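Endoglucanase, family GH5 (Zobellia galactanivorans, PDB 6GL2) hydrolyses hemicellulose, with mixed-linked glucan a likely substrate, and probably cleaves beta-glucosidic bonds as its family generally does. Local coordinates at residues K87-A92 against A135-T140; E118-V123 against N174-V179; S228-Q233 against K249-A254; P305-N310 against F316-R321. All blocks are in the same frame, centred on the assembly; numbering follows the deposited sequence.

Contact 1. Residues K87-A92 against A135-T140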
# COMPACT_ATOMS: atom_id res chain seq x y z
N LYS A 87 -4.17 -3.25 -18.62
CA LYS A 87 -2.87 -2.72 -18.19
C LYS A 87 -2.48 -3.13 -16.77
O LYS A 87 -1.32 -3.45 -16.53
CB LYS A 87 -2.80 -1.22 -18.35
CG LYS A 87 -2.88 -0.76 -19.80
CD LYS A 87 -2.97 0.75 -19.88
CE LYS A 87 -2.21 1.25 -21.09
NZ LYS A 87 -1.94 2.73 -21.10
N VAL A 88 -3.42 -3.01 -15.87
CA VAL A 88 -3.16 -3.43 -14.52
C VAL A 88 -2.75 -4.90 -14.51
O VAL A 88 -1.81 -5.32 -13.82
CB VAL A 88 -4.35 -3.14 -13.59
CG1 VAL A 88 -4.11 -3.75 -12.20
CG2 VAL A 88 -4.70 -1.67 -13.58
N GLU A 89 -3.57 -5.72 -15.21
CA GLU A 89 -3.30 -7.15 -15.22
C GLU A 89 -1.93 -7.48 -15.81
O GLU A 89 -1.27 -8.39 -15.32
CB GLU A 89 -4.47 -7.83 -15.94
CG GLU A 89 -4.36 -9.33 -16.00
CD GLU A 89 -5.65 -10.06 -16.43
OE1 GLU A 89 -6.39 -9.44 -17.18
OE2 GLU A 89 -5.73 -11.31 -16.18
N ALA A 90 -1.58 -6.80 -16.87
CA ALA A 90 -0.31 -7.07 -17.45
C ALA A 90 0.85 -6.86 -16.46
O ALA A 90 1.76 -7.67 -16.40
CB ALA A 90 -0.11 -6.21 -18.67
N ILE A 91 0.82 -5.73 -15.73
CA ILE A 91 1.89 -5.47 -14.78
C ILE A 91 1.87 -6.45 -13.64
O ILE A 91 2.87 -6.97 -13.17
CB ILE A 91 1.86 -4.01 -14.29
CG1 ILE A 91 1.97 -3.03 -15.41
CG2 ILE A 91 2.88 -3.77 -13.17
CD1 ILE A 91 1.61 -1.61 -15.07
N ALA A 92 0.66 -6.76 -13.18
CA ALA A 92 0.56 -7.79 -12.16
C ALA A 92 1.24 -9.10 -12.56
O ALA A 92 1.93 -9.77 -11.79
CB ALA A 92 -0.89 -8.04 -11.77
N ALA A 135 -12.41 -7.23 -8.48
CA ALA A 135 -12.32 -8.53 -7.98
C ALA A 135 -12.67 -9.57 -9.07
O ALA A 135 -12.04 -10.62 -9.15
CB ALA A 135 -13.32 -8.65 -6.81
N ASN A 136 -13.71 -9.32 -9.89
CA ASN A 136 -14.06 -10.30 -10.91
C ASN A 136 -12.99 -10.41 -11.99
O ASN A 136 -12.72 -11.52 -12.42
CB ASN A 136 -15.46 -10.00 -11.49
CG ASN A 136 -16.60 -10.54 -10.58
OD1 ASN A 136 -16.36 -11.57 -9.94
ND2 ASN A 136 -17.74 -9.93 -10.57
N ARG A 137 -12.28 -9.31 -12.31
CA ARG A 137 -11.23 -9.45 -13.28
C ARG A 137 -10.17 -10.41 -12.80
O ARG A 137 -9.63 -11.18 -13.60
CB ARG A 137 -10.60 -8.07 -13.61
CG ARG A 137 -9.36 -8.21 -14.43
CD ARG A 137 -9.56 -8.78 -15.79
NE ARG A 137 -10.16 -7.87 -16.76
CZ ARG A 137 -9.58 -7.35 -17.82
NH1 ARG A 137 -8.29 -7.40 -18.00
NH2 ARG A 137 -10.31 -6.60 -18.65
N PHE A 138 -9.84 -10.33 -11.50
CA PHE A 138 -8.76 -11.06 -10.94
C PHE A 138 -9.09 -12.34 -10.19
O PHE A 138 -8.30 -12.91 -9.46
CB PHE A 138 -7.92 -10.12 -10.06
CG PHE A 138 -7.21 -9.02 -10.85
CD1 PHE A 138 -6.06 -9.36 -11.56
CD2 PHE A 138 -7.69 -7.75 -10.95
CE1 PHE A 138 -5.42 -8.43 -12.35
CE2 PHE A 138 -7.05 -6.80 -11.78
CZ PHE A 138 -5.90 -7.16 -12.45
N LYS A 139 -10.33 -12.76 -10.31
CA LYS A 139 -10.89 -13.83 -9.48
C LYS A 139 -10.22 -15.14 -9.55
O LYS A 139 -10.05 -15.80 -8.52
CB LYS A 139 -12.36 -14.03 -9.80
CG LYS A 139 -13.11 -15.02 -8.87
CD LYS A 139 -14.61 -14.65 -8.66
CE LYS A 139 -15.41 -14.68 -9.93
NZ LYS A 139 -16.85 -14.37 -9.75
N THR A 140 -9.63 -15.49 -10.67
CA THR A 140 -9.01 -16.82 -10.81
C THR A 140 -7.59 -16.83 -10.38
O THR A 140 -6.93 -17.89 -10.34
CB THR A 140 -9.11 -17.37 -12.20
OG1 THR A 140 -8.32 -16.60 -13.12
CG2 THR A 140 -10.59 -17.55 -12.61
O HOH W 1 -7.78 -12.99 -15.83
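In the helical layer of a TIM barrel, V88 and E89 of helix 82-96 meet R137 and F138 at the C-terminal end of helix 117-137. The salt bridge runs from R137 NH1 to E89 OE1, 2.9 Å apart; the oxygen is met nearly along its C-O axis, but the bond is bent at the N-H (139°) and the oxygen is tilted from the guanidinium plane. Glutamate suits this place because its extended chain, with CG anti to the backbone N (chi1 -178°), spans the gap between the helices. R137 folds at chi2 and chi3, and its chain crosses that of E89 at about a right angle, the guanidinium and carboxylate planes standing 53° apart. E89 OE2 accepts from a water 2.7 Å away and is also hydrogen-bonded to Y141 OH. R137 NH1 has a second anionic partner in D86, one turn before E89. With a methionine here, D86 and E89 would probably be left as two neighbouring carboxylates without their shared cation. On the barrel side of the salt bridge lies the F138 ring. Its CE1 touches E89 CB at 3.8 Å, and its CZ lies 3.9 Å from V88 CG1. The glutamate thus lends its aliphatic root to the apolar layer and its tip to the salt bridge. F138 packs inward on L145 and F147 of strand 145-148 and, like V88, on I104 of strand 101-105.

Contact 2. Residues E118-V123 against N174-V179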
# COMPACT_ATOMS: atom_id res chain seq x y z
N GLU A 118 -22.41 12.87 4.68
CA GLU A 118 -23.08 13.52 3.54
C GLU A 118 -22.83 12.72 2.28
O GLU A 118 -23.72 12.55 1.44
CB GLU A 118 -22.62 14.96 3.31
N LYS A 119 -21.58 12.28 2.04
CA LYS A 119 -21.22 11.59 0.80
C LYS A 119 -21.25 10.11 0.92
O LYS A 119 -21.18 9.44 -0.10
CB LYS A 119 -19.82 12.00 0.43
CG LYS A 119 -19.65 13.47 0.09
CD LYS A 119 -20.03 13.86 -1.30
CE LYS A 119 -19.18 15.07 -1.77
NZ LYS A 119 -19.57 15.70 -3.07
N ALA A 120 -21.27 9.56 2.12
CA ALA A 120 -21.15 8.10 2.32
C ALA A 120 -22.01 7.25 1.51
O ALA A 120 -21.59 6.21 1.02
CB ALA A 120 -21.25 7.72 3.81
N ASP A 121 -23.29 7.62 1.38
CA ASP A 121 -24.20 6.70 0.73
C ASP A 121 -23.85 6.51 -0.80
O ASP A 121 -23.81 5.40 -1.36
CB ASP A 121 -25.70 7.05 1.00
CG ASP A 121 -26.02 7.38 2.57
OD1 ASP A 121 -25.58 6.72 3.60
OD2 ASP A 121 -26.76 8.39 2.73
N GLU A 122 -23.52 7.58 -1.47
CA GLU A 122 -23.07 7.53 -2.86
C GLU A 122 -21.70 6.84 -2.99
O GLU A 122 -21.46 6.06 -3.91
CB GLU A 122 -23.02 8.94 -3.45
CG GLU A 122 -22.58 9.13 -4.87
N VAL A 123 -20.81 7.10 -2.04
CA VAL A 123 -19.47 6.47 -2.09
C VAL A 123 -19.63 4.99 -1.97
O VAL A 123 -19.00 4.22 -2.70
CB VAL A 123 -18.53 7.02 -1.00
CG1 VAL A 123 -17.30 6.12 -0.89
CG2 VAL A 123 -18.22 8.49 -1.24
N ASN A 174 -14.34 3.11 7.99
CA ASN A 174 -14.70 1.78 8.29
C ASN A 174 -15.87 1.28 7.41
O ASN A 174 -15.86 0.09 7.03
CB ASN A 174 -15.03 1.65 9.80
CG ASN A 174 -13.78 1.52 10.69
OD1 ASN A 174 -12.76 0.90 10.33
ND2 ASN A 174 -13.89 2.11 11.92
N GLN A 175 -16.85 2.13 7.19
CA GLN A 175 -17.95 1.68 6.33
C GLN A 175 -17.50 1.39 4.90
O GLN A 175 -18.05 0.48 4.26
CB GLN A 175 -19.04 2.73 6.29
CG GLN A 175 -19.78 2.86 7.63
CD GLN A 175 -20.85 3.85 7.58
OE1 GLN A 175 -21.49 4.09 6.59
NE2 GLN A 175 -21.03 4.56 8.71
N TYR A 176 -16.54 2.19 4.42
CA TYR A 176 -16.08 1.97 3.06
C TYR A 176 -15.26 0.68 2.95
O TYR A 176 -15.41 -0.06 1.97
CB TYR A 176 -15.21 3.12 2.69
CG TYR A 176 -15.93 4.46 2.57
CD1 TYR A 176 -17.29 4.53 2.68
CD2 TYR A 176 -15.27 5.65 2.49
CE1 TYR A 176 -17.94 5.76 2.64
CE2 TYR A 176 -15.86 6.89 2.43
CZ TYR A 176 -17.25 6.93 2.56
OH TYR A 176 -17.91 8.20 2.49
N HIS A 177 -14.51 0.35 3.98
CA HIS A 177 -13.85 -0.95 4.01
C HIS A 177 -14.86 -2.07 4.07
O HIS A 177 -14.66 -3.16 3.49
CB HIS A 177 -12.86 -1.06 5.15
CG HIS A 177 -11.56 -0.31 4.89
ND1 HIS A 177 -10.79 -0.54 3.73
CD2 HIS A 177 -10.92 0.66 5.60
CE1 HIS A 177 -9.69 0.16 3.84
NE2 HIS A 177 -9.76 0.94 4.95
N GLN A 178 -15.92 -1.86 4.83
CA GLN A 178 -16.99 -2.89 4.94
C GLN A 178 -17.59 -3.17 3.56
O GLN A 178 -17.67 -4.37 3.21
CB GLN A 178 -18.06 -2.44 5.95
CG GLN A 178 -19.21 -3.44 6.13
CD GLN A 178 -18.93 -4.62 6.94
OE1 GLN A 178 -19.32 -5.77 6.54
NE2 GLN A 178 -18.28 -4.45 8.05
N VAL A 179 -17.95 -2.14 2.85
CA VAL A 179 -18.51 -2.28 1.49
C VAL A 179 -17.52 -3.04 0.62
O VAL A 179 -17.90 -3.87 -0.21
CB VAL A 179 -18.81 -0.91 0.86
CG1 VAL A 179 -19.03 -1.05 -0.63
CG2 VAL A 179 -20.01 -0.29 1.55
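The ring of Y176 carries V123 CG1 on one face and A120 CA at its edge, in the ring plane. V123 CG1 stands 3.5 Å from the ring centroid and only 12° off the ring normal, a well-centred CH-pi contact. That methyl touches the whole ring, most closely Y176 CZ at 3.5 Å. Having CG1 anti to the backbone N (chi1 167°) puts that methyl on the ring; the two side chains cross at about a right angle, and the other branch, V123 CG2, approaches Y176 OH instead, 3.8 Å away. At the edge, Y176 OH comes 3.2 Å from A120 CA and 3.6 Å from A120 CB. Alanine suits this position because the phenol end lies right against the backbone of its helix, and the small methyl still meets the ring at CE1. The buried hydroxyl is satisfied by a hydrogen bond to L114 O, in the loop just before helix 117-137. Tyrosine therefore packs its face on a branched aliphatic chain and ties down that loop with its tip. The two helical segments run almost parallel, 8° apart, with axes 10.5 Å distant, as successive helices of a (beta/alpha)8 barrel do. Y176 packs further along helix 117-137 on K124 and L127, and beside it H177 NE2 hydrogen-bonds S199 OG of strand 196-199.

Contact 3. Residues S228-Q233 against K249-A254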
# COMPACT_ATOMS: atom_id res chain seq x y z
N SER A 228 3.95 4.54 7.42
CA SER A 228 4.67 5.34 8.46
C SER A 228 6.02 5.80 7.96
O SER A 228 6.98 5.04 7.97
CB SER A 228 4.83 4.51 9.69
OG SER A 228 5.32 5.48 10.70
N TYR A 229 6.02 7.00 7.45
CA TYR A 229 7.22 7.63 6.98
C TYR A 229 8.01 8.27 8.17
O TYR A 229 8.14 9.46 8.25
CB TYR A 229 6.96 8.64 5.93
CG TYR A 229 6.42 8.13 4.57
CD1 TYR A 229 5.08 7.85 4.41
CD2 TYR A 229 7.28 7.87 3.52
CE1 TYR A 229 4.61 7.45 3.18
CE2 TYR A 229 6.80 7.44 2.29
CZ TYR A 229 5.50 7.23 2.14
OH TYR A 229 5.09 6.84 0.86
N PHE A 230 8.37 7.41 9.08
CA PHE A 230 8.86 7.80 10.41
C PHE A 230 10.39 7.89 10.38
O PHE A 230 11.04 6.96 10.00
CB PHE A 230 8.44 6.77 11.47
CG PHE A 230 8.60 7.30 12.87
CD1 PHE A 230 9.87 7.39 13.43
CD2 PHE A 230 7.55 7.88 13.53
CE1 PHE A 230 10.04 7.97 14.70
CE2 PHE A 230 7.72 8.41 14.80
CZ PHE A 230 8.98 8.48 15.38
N PRO A 231 10.97 9.03 10.83
CA PRO A 231 10.30 10.24 11.33
C PRO A 231 10.04 11.23 10.22
O PRO A 231 10.89 11.38 9.35
CB PRO A 231 11.29 10.79 12.36
CG PRO A 231 12.60 10.45 11.71
CD PRO A 231 12.40 9.10 11.04
N TYR A 232 8.87 11.85 10.19
CA TYR A 232 8.51 12.60 9.02
C TYR A 232 9.41 13.79 8.71
O TYR A 232 9.48 14.24 7.56
CB TYR A 232 7.01 12.99 9.10
CG TYR A 232 6.76 14.11 10.06
CD1 TYR A 232 6.92 15.45 9.68
CD2 TYR A 232 6.42 13.84 11.38
CE1 TYR A 232 6.69 16.47 10.59
CE2 TYR A 232 6.16 14.87 12.29
CZ TYR A 232 6.32 16.17 11.88
OH TYR A 232 6.10 17.23 12.78
N GLN A 233 10.02 14.37 9.73
CA GLN A 233 10.88 15.50 9.51
C GLN A 233 12.09 15.16 8.60
O GLN A 233 12.52 15.97 7.81
CB GLN A 233 11.43 15.96 10.85
CG GLN A 233 10.37 16.54 11.76
CD GLN A 233 9.74 15.55 12.70
OE1 GLN A 233 9.81 14.29 12.56
NE2 GLN A 233 9.11 16.14 13.76
N LYS A 249 16.75 6.09 16.98
CA LYS A 249 16.49 4.70 16.99
C LYS A 249 15.37 4.36 17.94
O LYS A 249 14.40 3.66 17.60
CB LYS A 249 17.75 3.89 17.29
CG LYS A 249 18.76 3.96 16.16
CD LYS A 249 20.04 3.30 16.46
CE LYS A 249 20.97 3.63 15.34
NZ LYS A 249 22.11 2.65 15.25
N THR A 250 15.49 4.79 19.20
CA THR A 250 14.43 4.64 20.19
C THR A 250 13.03 5.15 19.75
O THR A 250 12.04 4.44 19.97
CB THR A 250 14.88 5.33 21.54
OG1 THR A 250 16.09 4.71 22.00
CG2 THR A 250 13.80 5.24 22.59
N ALA A 251 12.96 6.33 19.15
CA ALA A 251 11.71 6.86 18.68
C ALA A 251 11.11 5.99 17.57
O ALA A 251 9.91 5.74 17.59
CB ALA A 251 11.85 8.27 18.23
N LEU A 252 11.94 5.48 16.68
CA LEU A 252 11.40 4.61 15.61
C LEU A 252 10.95 3.25 16.11
O LEU A 252 9.90 2.74 15.77
CB LEU A 252 12.46 4.50 14.51
CG LEU A 252 12.12 3.65 13.31
CD1 LEU A 252 10.74 3.88 12.69
CD2 LEU A 252 13.21 3.75 12.30
N LEU A 253 11.67 2.71 17.09
CA LEU A 253 11.28 1.46 17.66
C LEU A 253 9.97 1.67 18.47
O LEU A 253 9.12 0.77 18.51
CB LEU A 253 12.36 0.85 18.57
CG LEU A 253 13.62 0.40 17.89
CD1 LEU A 253 14.47 -0.33 18.93
CD2 LEU A 253 13.26 -0.56 16.73
N ALA A 254 9.77 2.84 19.09
CA ALA A 254 8.56 3.08 19.85
C ALA A 254 7.37 3.12 18.90
O ALA A 254 6.30 2.65 19.19
CB ALA A 254 8.63 4.40 20.62
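F230 lays its ring obliquely against A251 and L252 of helix 246-266. F230 CD1 touches L252 CD1 at 3.7 Å. At the far end of the ring, F230 CE1 lies 4.0 Å from A251 CB and F230 CZ is 3.6 Å from A251 O. The small alanine lets the ring come down onto the helix backbone, while the leucine runs alongside F230, pointing the other way. With CG of F230 anti to the backbone N (chi1 -165°), the ring extends from the loop to the helix. This loop leaves strand 222-227 of the TIM barrel, so the contact binds a strand-to-helix connection to the helix it eventually leads into. A cis peptide joins F230 to P231, which holds the N-cap position of helix 232-237, and the cis bond probably fixes the turn of the chain there. F230 O accepts a hydrogen bond from H290 NE2. S228 bonds through OG to E255 and through O to Y294, whose side chain also packs on L252. Farther out lies a magnesium site, empty in this model: the side chain of its ligand D248 is about 6 Å from that of A251, and another ligand, D240, joins its backbone to Q233.

Contact 4. Residues P305-N310 against F316-R321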
# COMPACT_ATOMS: atom_id res chain seq x y z
N PRO A 305 7.87 -4.71 5.21
CA PRO A 305 8.15 -3.33 4.80
C PRO A 305 8.11 -3.19 3.27
O PRO A 305 8.85 -3.91 2.56
CB PRO A 305 9.63 -3.13 5.32
CG PRO A 305 10.21 -4.52 5.27
CD PRO A 305 9.10 -5.52 5.32
N ILE A 306 7.46 -2.14 2.78
CA ILE A 306 7.33 -1.87 1.32
C ILE A 306 7.77 -0.44 1.07
O ILE A 306 7.03 0.49 1.34
CB ILE A 306 5.92 -2.20 0.80
CG1 ILE A 306 5.42 -3.57 1.24
CG2 ILE A 306 5.96 -2.03 -0.70
CD1 ILE A 306 4.12 -4.01 0.60
N TRP A 307 8.99 -0.29 0.55
CA TRP A 307 9.52 1.02 0.26
C TRP A 307 8.74 1.76 -0.80
O TRP A 307 8.34 1.16 -1.85
CB TRP A 307 10.98 0.86 -0.24
CG TRP A 307 11.67 2.12 -0.67
CD1 TRP A 307 11.61 2.76 -1.91
CD2 TRP A 307 12.53 2.96 0.13
NE1 TRP A 307 12.36 3.89 -1.90
CE2 TRP A 307 12.89 4.10 -0.68
CE3 TRP A 307 12.97 2.93 1.47
CZ2 TRP A 307 13.76 5.07 -0.25
CZ3 TRP A 307 13.84 3.92 1.88
CH2 TRP A 307 14.20 4.96 1.05
N TRP A 308 8.40 3.06 -0.62
CA TRP A 308 7.78 3.91 -1.62
C TRP A 308 8.78 4.41 -2.60
O TRP A 308 9.69 5.14 -2.24
CB TRP A 308 7.02 5.12 -0.95
CG TRP A 308 6.43 5.99 -1.94
CD1 TRP A 308 6.77 7.26 -2.28
CD2 TRP A 308 5.29 5.65 -2.76
NE1 TRP A 308 6.01 7.70 -3.29
CE2 TRP A 308 5.05 6.79 -3.59
CE3 TRP A 308 4.46 4.57 -2.86
CZ2 TRP A 308 4.04 6.79 -4.55
CZ3 TRP A 308 3.42 4.59 -3.77
CH2 TRP A 308 3.19 5.71 -4.57
N ASP A 309 8.62 4.02 -3.87
CA ASP A 309 9.55 4.47 -4.95
C ASP A 309 8.73 5.18 -5.99
O ASP A 309 7.80 4.58 -6.55
CB ASP A 309 10.28 3.26 -5.55
CG ASP A 309 11.32 3.63 -6.57
OD1 ASP A 309 10.94 4.44 -7.49
OD2 ASP A 309 12.49 3.17 -6.58
N ASN A 310 8.90 6.49 -6.20
CA ASN A 310 8.15 7.22 -7.16
C ASN A 310 8.81 7.45 -8.45
O ASN A 310 8.34 8.27 -9.30
CB ASN A 310 7.58 8.54 -6.56
CG ASN A 310 8.61 9.54 -6.26
OD1 ASN A 310 9.80 9.33 -6.44
ND2 ASN A 310 8.17 10.73 -5.87
N PHE A 316 12.00 9.80 -4.03
CA PHE A 316 11.97 8.48 -3.47
C PHE A 316 12.49 7.37 -4.38
O PHE A 316 12.52 6.18 -4.01
CB PHE A 316 10.51 8.15 -3.06
CG PHE A 316 10.04 8.90 -1.83
CD1 PHE A 316 10.28 8.41 -0.62
CD2 PHE A 316 9.41 10.11 -1.96
CE1 PHE A 316 9.83 9.08 0.54
CE2 PHE A 316 9.02 10.81 -0.83
CZ PHE A 316 9.26 10.27 0.41
N GLY A 317 12.89 7.75 -5.60
CA GLY A 317 13.28 6.77 -6.57
C GLY A 317 14.68 6.19 -6.26
O GLY A 317 15.69 6.94 -6.17
N ILE A 318 14.73 4.90 -6.04
CA ILE A 318 15.97 4.17 -5.87
C ILE A 318 16.33 3.26 -7.04
O ILE A 318 17.51 2.93 -7.23
CB ILE A 318 16.04 3.39 -4.53
CG1 ILE A 318 14.96 2.32 -4.45
CG2 ILE A 318 15.81 4.38 -3.37
CD1 ILE A 318 15.12 1.44 -3.23
N PHE A 319 15.35 3.01 -7.91
CA PHE A 319 15.54 2.26 -9.19
C PHE A 319 15.34 3.21 -10.35
O PHE A 319 14.42 4.01 -10.33
CB PHE A 319 14.52 1.15 -9.25
CG PHE A 319 14.57 0.32 -10.52
CD1 PHE A 319 15.72 -0.38 -10.88
CD2 PHE A 319 13.53 0.30 -11.39
CE1 PHE A 319 15.75 -1.12 -12.05
CE2 PHE A 319 13.59 -0.45 -12.57
CZ PHE A 319 14.70 -1.16 -12.92
N ASN A 320 16.24 3.15 -11.37
CA ASN A 320 16.11 3.94 -12.53
C ASN A 320 15.35 3.16 -13.62
O ASN A 320 15.87 2.22 -14.23
CB ASN A 320 17.48 4.35 -13.07
CG ASN A 320 17.36 5.33 -14.17
OD1 ASN A 320 16.53 5.28 -15.04
ND2 ASN A 320 18.40 6.25 -14.24
N ARG A 321 14.08 3.47 -13.80
CA ARG A 321 13.22 2.77 -14.77
C ARG A 321 13.64 3.00 -16.21
O ARG A 321 13.30 2.11 -17.04
CB ARG A 321 11.74 3.20 -14.56
CG ARG A 321 11.26 2.89 -13.18
CD ARG A 321 9.84 3.33 -12.95
NE ARG A 321 9.55 3.37 -11.53
CZ ARG A 321 8.39 3.78 -10.99
NH1 ARG A 321 7.31 4.01 -11.73
NH2 ARG A 321 8.32 3.94 -9.69
O HOH W 2 11.77 3.59 -9.85
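D309, at the C-terminal side of strand 304-307, reaches to the backbone of G317, I318 and F319. Its CB sits at the edge of the W307 indole, and with CG anti to the backbone N (chi1 -175°) the carboxylate is carried to the amides of I318 and F319. D309 OD1 rests 3.4 Å from G317 CA. It also accepts from G311 N and a water, and forms a weak salt bridge to R321 NH2, 3.5 Å away; that NH2 also bonds to G28 O. D309 OD2 takes two amides: I318 N at 2.9 Å from above the carboxylate plane, and F319 N at 3.2 Å on its syn lone pair. A leucine here would probably leave these two amides without an acceptor and R321 without its acidic mate, setting the loop free to shift. Tryptophans secure the other end. W307 NE1 donates to F316 O at 3.1 Å, nearly straight at 163° and in the carbonyl plane, while I318 CD1 sits over the indole face. W308 turns its edge to the face of F316, W308 CD1 3.7 Å from F316 CG. N310 OD1 accepts from F316 N at 3.3 Å, while ND2 of the same amide donates to E315 OE1. The arrangement is that of a loop folded back at the C-terminal end of the last strand of a TIM barrel, the end where GH5 enzymes carry their active site.

All four contacts belong to one eight-stranded TIM barrel. Contacts 1 and 2 share helix 117-137, near its end and its start respectively; their centres are 24 Å apart and their segments alternate along the chain, so both neighbours, 82-96 and 167-186, hold this helix. Later, contact 3 sets the loop after the sixth strand on helix 246-266, and contact 4 sets the end region of the eighth strand against the loop that follows. Their centres lie 19 Å apart and they touch, Y229 packing on F316. Contacts 1 and 3 lie on opposite sides of the chain's centre, 35 Å apart between centres, as do contacts 2 and 4, 32 Å apart. Helix packing thus builds the wall, while the touching pair joins loops from different strands.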